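Local coordinates for DNA-3-methyladenine glycosidase II, putative (Deinococcus radiodurans, PDB 2YG9), which is a putative DNA glycosylase, a largely helical protein of the HhH-GPD superfamily of base excision DNA repair proteins, at residues Phe62-Leu74 and Lys115-Val127. Sequence-based numbering, arbitrary orientation.
Sequences FGRLVRSVAGQQL and KVRTVQAAAAAAV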
loop_
_atom_site.group_PDB
_atom_site.type_symbol
_atom_site.label_atom_id
_atom_site.label_comp_id
_atom_site.label_asym_id
_atom_site.label_seq_id
_atom_site.Cartn_x
_atom_site.Cartn_y
_atom_site.Cartn_z
ATOM N N PHE A 62 -3.971 -11.178 4.325
ATOM C CA PHE A 62 -3.255 -12.167 3.537
ATOM C C PHE A 62 -3.658 -12.141 2.053
ATOM O O PHE A 62 -2.825 -11.980 1.179
ATOM C CB PHE A 62 -3.374 -13.580 4.116
ATOM C CG PHE A 62 -2.664 -14.590 3.292
ATOM C CD1 PHE A 62 -1.296 -14.681 3.358
ATOM C CD2 PHE A 62 -3.348 -15.362 2.359
ATOM C CE1 PHE A 62 -0.603 -15.589 2.558
ATOM C CE2 PHE A 62 -2.681 -16.286 1.562
ATOM C CZ PHE A 62 -1.291 -16.377 1.645
ATOM N N GLY A 63 -4.943 -12.297 1.786
ATOM C CA GLY A 63 -5.484 -12.222 0.455
ATOM C C GLY A 63 -5.156 -10.910 -0.244
ATOM O O GLY A 63 -4.814 -10.922 -1.416
ATOM N N ARG A 64 -5.259 -9.775 0.459
ATOM C CA ARG A 64 -4.883 -8.503 -0.159
ATOM C C ARG A 64 -3.405 -8.419 -0.481
ATOM O O ARG A 64 -3.051 -7.809 -1.493
ATOM C CB ARG A 64 -5.280 -7.303 0.669
ATOM C CG ARG A 64 -6.808 -6.976 0.644
ATOM C CD ARG A 64 -7.281 -6.441 -0.700
ATOM N NE ARG A 64 -6.649 -5.156 -1.020
ATOM C CZ ARG A 64 -6.986 -3.978 -0.480
ATOM N NH1 ARG A 64 -7.972 -3.873 0.382
ATOM N NH2 ARG A 64 -6.328 -2.887 -0.827
ATOM N N LEU A 65 -2.577 -9.025 0.367
ATOM C CA LEU A 65 -1.143 -9.137 0.105
ATOM C C LEU A 65 -0.923 -9.902 -1.190
ATOM O O LEU A 65 -0.188 -9.439 -2.067
ATOM C CB LEU A 65 -0.358 -9.761 1.267
ATOM C CG LEU A 65 1.171 -9.774 0.994
ATOM C CD1 LEU A 65 1.735 -8.375 0.695
ATOM C CD2 LEU A 65 1.863 -10.437 2.139
ATOM N N VAL A 66 -1.588 -11.042 -1.314
ATOM C CA VAL A 66 -1.455 -11.905 -2.484
ATOM C C VAL A 66 -1.966 -11.178 -3.723
ATOM O O VAL A 66 -1.306 -11.204 -4.743
ATOM C CB VAL A 66 -2.190 -13.269 -2.297
ATOM C CG1 VAL A 66 -2.319 -13.991 -3.644
ATOM C CG2 VAL A 66 -1.467 -14.122 -1.264
ATOM N N ARG A 67 -3.087 -10.452 -3.592
ATOM C CA ARG A 67 -3.601 -9.633 -4.715
ATOM C C ARG A 67 -2.558 -8.616 -5.192
ATOM O O ARG A 67 -2.331 -8.483 -6.377
ATOM C CB ARG A 67 -4.883 -8.868 -4.344
ATOM C CG ARG A 67 -5.602 -8.294 -5.573
ATOM C CD ARG A 67 -6.711 -7.357 -5.192
ATOM N NE ARG A 67 -7.929 -8.063 -4.793
ATOM C CZ ARG A 67 -8.889 -8.475 -5.633
ATOM N NH1 ARG A 67 -8.792 -8.316 -6.958
ATOM N NH2 ARG A 67 -9.963 -9.091 -5.140
ATOM N N SER A 68 -1.948 -7.923 -4.243
ATOM C CA SER A 68 -0.968 -6.881 -4.545
ATOM C C SER A 68 0.214 -7.477 -5.337
ATOM O O SER A 68 0.578 -6.988 -6.424
ATOM C CB SER A 68 -0.501 -6.227 -3.233
ATOM O OG SER A 68 0.711 -5.504 -3.421
ATOM N N VAL A 69 0.764 -8.563 -4.799
ATOM C CA VAL A 69 1.907 -9.236 -5.380
ATOM C C VAL A 69 1.589 -9.721 -6.798
ATOM O O VAL A 69 2.319 -9.441 -7.752
ATOM C CB VAL A 69 2.351 -10.424 -4.486
ATOM C CG1 VAL A 69 3.374 -11.304 -5.182
ATOM C CG2 VAL A 69 2.883 -9.898 -3.161
ATOM N N ALA A 70 0.497 -10.449 -6.914
ATOM C CA ALA A 70 0.050 -10.995 -8.191
ATOM C C ALA A 70 -0.183 -9.947 -9.254
ATOM O O ALA A 70 0.143 -10.178 -10.407
ATOM C CB ALA A 70 -1.195 -11.817 -8.003
ATOM N N GLY A 71 -0.740 -8.801 -8.867
ATOM C CA GLY A 71 -1.032 -7.736 -9.794
ATOM C C GLY A 71 0.122 -6.858 -10.259
ATOM O O GLY A 71 -0.072 -6.088 -11.169
ATOM N N GLN A 72 1.301 -6.962 -9.630
ATOM C CA GLN A 72 2.422 -6.045 -9.888
ATOM C C GLN A 72 2.878 -6.075 -11.343
ATOM O O GLN A 72 3.052 -7.135 -11.912
ATOM C CB GLN A 72 3.606 -6.316 -8.928
ATOM C CG GLN A 72 3.423 -5.672 -7.561
ATOM C CD GLN A 72 4.483 -6.071 -6.509
ATOM O OE1 GLN A 72 5.296 -6.969 -6.726
ATOM N NE2 GLN A 72 4.474 -5.376 -5.369
ATOM N N GLN A 73 3.015 -4.880 -11.946
ATOM C CA GLN A 73 3.375 -4.706 -13.379
ATOM C C GLN A 73 2.308 -5.118 -14.397
ATOM O O GLN A 73 2.547 -4.997 -15.592
ATOM C CB GLN A 73 4.668 -5.456 -13.723
ATOM C CG GLN A 73 5.933 -4.839 -13.150
ATOM C CD GLN A 73 6.080 -5.048 -11.678
ATOM O OE1 GLN A 73 6.078 -6.203 -11.189
ATOM N NE2 GLN A 73 6.232 -3.938 -10.937
ATOM N N LEU A 74 1.142 -5.581 -13.950
ATOM C CA LEU A 74 0.085 -6.007 -14.867
ATOM C C LEU A 74 -0.937 -4.900 -15.071
ATOM O O LEU A 74 -1.070 -4.015 -14.233
ATOM C CB LEU A 74 -0.667 -7.205 -14.288
ATOM C CG LEU A 74 0.141 -8.409 -13.825
ATOM C CD1 LEU A 74 -0.831 -9.578 -13.628
ATOM C CD2 LEU A 74 1.236 -8.745 -14.812
ATOM N N LYS A 115 6.900 -14.055 -8.411
ATOM C CA LYS A 115 5.620 -13.959 -7.708
ATOM C C LYS A 115 5.205 -15.280 -7.103
ATOM O O LYS A 115 4.771 -15.297 -5.975
ATOM C CB LYS A 115 4.508 -13.425 -8.626
ATOM C CG LYS A 115 4.608 -11.966 -8.961
ATOM C CD LYS A 115 3.698 -11.639 -10.126
ATOM C CE LYS A 115 3.647 -10.134 -10.515
ATOM N NZ LYS A 115 2.586 -9.911 -11.544
ATOM N N VAL A 116 5.434 -16.408 -7.800
ATOM C CA VAL A 116 5.234 -17.748 -7.191
ATOM C C VAL A 116 5.950 -17.892 -5.858
ATOM O O VAL A 116 5.382 -18.325 -4.859
ATOM C CB VAL A 116 5.647 -18.922 -8.163
ATOM C CG1 VAL A 116 5.627 -20.292 -7.444
ATOM C CG2 VAL A 116 4.735 -18.933 -9.364
ATOM N N ARG A 117 7.205 -17.494 -5.842
ATOM C CA ARG A 117 8.073 -17.616 -4.689
ATOM C C ARG A 117 7.610 -16.734 -3.546
ATOM O O ARG A 117 7.587 -17.152 -2.374
ATOM C CB ARG A 117 9.504 -17.231 -5.075
ATOM C CG ARG A 117 10.470 -17.100 -3.907
ATOM C CD ARG A 117 11.924 -16.852 -4.383
ATOM N NE ARG A 117 12.464 -18.009 -5.108
ATOM C CZ ARG A 117 12.850 -19.163 -4.561
ATOM N NH1 ARG A 117 12.738 -19.358 -3.243
ATOM N NH2 ARG A 117 13.348 -20.142 -5.338
ATOM N N THR A 118 7.285 -15.508 -3.888
ATOM C CA THR A 118 6.738 -14.540 -2.914
ATOM C C THR A 118 5.450 -15.039 -2.294
ATOM O O THR A 118 5.307 -15.088 -1.083
ATOM C CB THR A 118 6.479 -13.179 -3.612
ATOM O OG1 THR A 118 7.722 -12.649 -4.078
ATOM C CG2 THR A 118 5.804 -12.203 -2.670
ATOM N N VAL A 119 4.500 -15.435 -3.133
ATOM C CA VAL A 119 3.243 -16.049 -2.665
ATOM C C VAL A 119 3.442 -17.317 -1.824
ATOM O O VAL A 119 2.817 -17.461 -0.758
ATOM C CB VAL A 119 2.236 -16.327 -3.831
ATOM C CG1 VAL A 119 0.995 -17.004 -3.284
ATOM C CG2 VAL A 119 1.833 -15.019 -4.554
ATOM N N GLN A 120 4.313 -18.234 -2.257
ATOM C CA GLN A 120 4.646 -19.363 -1.419
ATOM C C GLN A 120 5.251 -18.961 -0.098
ATOM O O GLN A 120 4.960 -19.554 0.935
ATOM C CB GLN A 120 5.542 -20.339 -2.141
ATOM C CG GLN A 120 4.812 -20.978 -3.351
ATOM C CD GLN A 120 5.711 -21.830 -4.193
ATOM O OE1 GLN A 120 6.910 -21.559 -4.319
ATOM N NE2 GLN A 120 5.158 -22.932 -4.700
ATOM N N ALA A 121 6.111 -17.941 -0.146
ATOM C CA ALA A 121 6.821 -17.485 1.028
ATOM C C ALA A 121 5.854 -16.889 2.034
ATOM O O ALA A 121 5.971 -17.146 3.246
ATOM C CB ALA A 121 7.913 -16.495 0.628
ATOM N N ALA A 122 4.907 -16.098 1.534
ATOM C CA ALA A 122 3.862 -15.438 2.369
ATOM C C ALA A 122 2.928 -16.479 2.979
ATOM O O ALA A 122 2.608 -16.390 4.164
ATOM C CB ALA A 122 3.068 -14.423 1.534
ATOM N N ALA A 123 2.495 -17.479 2.191
ATOM C CA ALA A 123 1.648 -18.563 2.755
ATOM C C ALA A 123 2.399 -19.303 3.883
ATOM O O ALA A 123 1.837 -19.582 4.910
ATOM C CB ALA A 123 1.192 -19.543 1.674
ATOM N N ALA A 124 3.674 -19.611 3.656
ATOM C CA ALA A 124 4.521 -20.344 4.593
ATOM C C ALA A 124 4.713 -19.553 5.848
ATOM O O ALA A 124 4.657 -20.102 6.927
ATOM C CB ALA A 124 5.899 -20.703 3.932
ATOM N N ALA A 125 4.813 -18.237 5.719
ATOM C CA ALA A 125 5.005 -17.357 6.863
ATOM C C ALA A 125 3.734 -17.305 7.726
ATOM O O ALA A 125 3.812 -17.249 8.957
ATOM C CB ALA A 125 5.456 -15.950 6.378
ATOM N N ALA A 126 2.582 -17.379 7.075
ATOM C CA ALA A 126 1.284 -17.401 7.751
ATOM C C ALA A 126 1.086 -18.722 8.522
ATOM O O ALA A 126 0.678 -18.702 9.685
ATOM C CB ALA A 126 0.155 -17.158 6.738
ATOM N N VAL A 127 1.397 -19.860 7.908
ATOM C CA VAL A 127 1.114 -21.151 8.542
ATOM C C VAL A 127 2.123 -21.450 9.653
ATOM O O VAL A 127 1.788 -22.140 10.616
ATOM C CB VAL A 127 1.012 -22.295 7.524
ATOM C CG1 VAL A 127 -0.049 -21.914 6.460
ATOM C CG2 VAL A 127 2.342 -22.633 6.920
#
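K115 opens the contact by sending its ammonium group to the C-terminal end of helix 61-71. The straight lysine chain runs past the carbonyl of V69, with CE 3.1 Å from V69 O. NZ donates two hydrogen bonds. One goes to A70 O at 2.7 Å, from above the carbonyl plane. The other goes to Q72 O at 2.8 Å; this one lies in the plane of the carbonyl, at a lone pair. The lysine thus ties the last turn of the helix to the type II turn G71-L74. Its positive charge probably also suits the negative end of the helix dipole. L74 meets NZ tip to tip.

One turn on, T118 CG2 lies 3.6 Å from V69 CG1, and the two side chains cross at a slant. CG2 is anti to the backbone N. OG1 has P152 O as its main partner, with A114 O, one turn back, sharing the hydroxyl. V119 adds CG2 against V69 CG1 and CG1 against V66 CG2.

A122 and A123 receive the F62 ring by its edge. F62 CE1 is 3.6 Å from A123 N, so the ring abuts the backbone. V66 CG2 rests over one ring face, near the rim. L65 CD2 touches the A122 methyl. A126 CB comes last, 4.4 Å from F62 CD1.

The axes of 62-71 and 115-127 run nearly antiparallel, with 170° between their directions, and approach to 9.7 Å. The interface is buried and, K115 apart, mostly apolar. Helix 76-87 packs on V66, A70 and L74, helix 95-98 touches F62 and A126, and helix 103-108 lies against V116 and Q120.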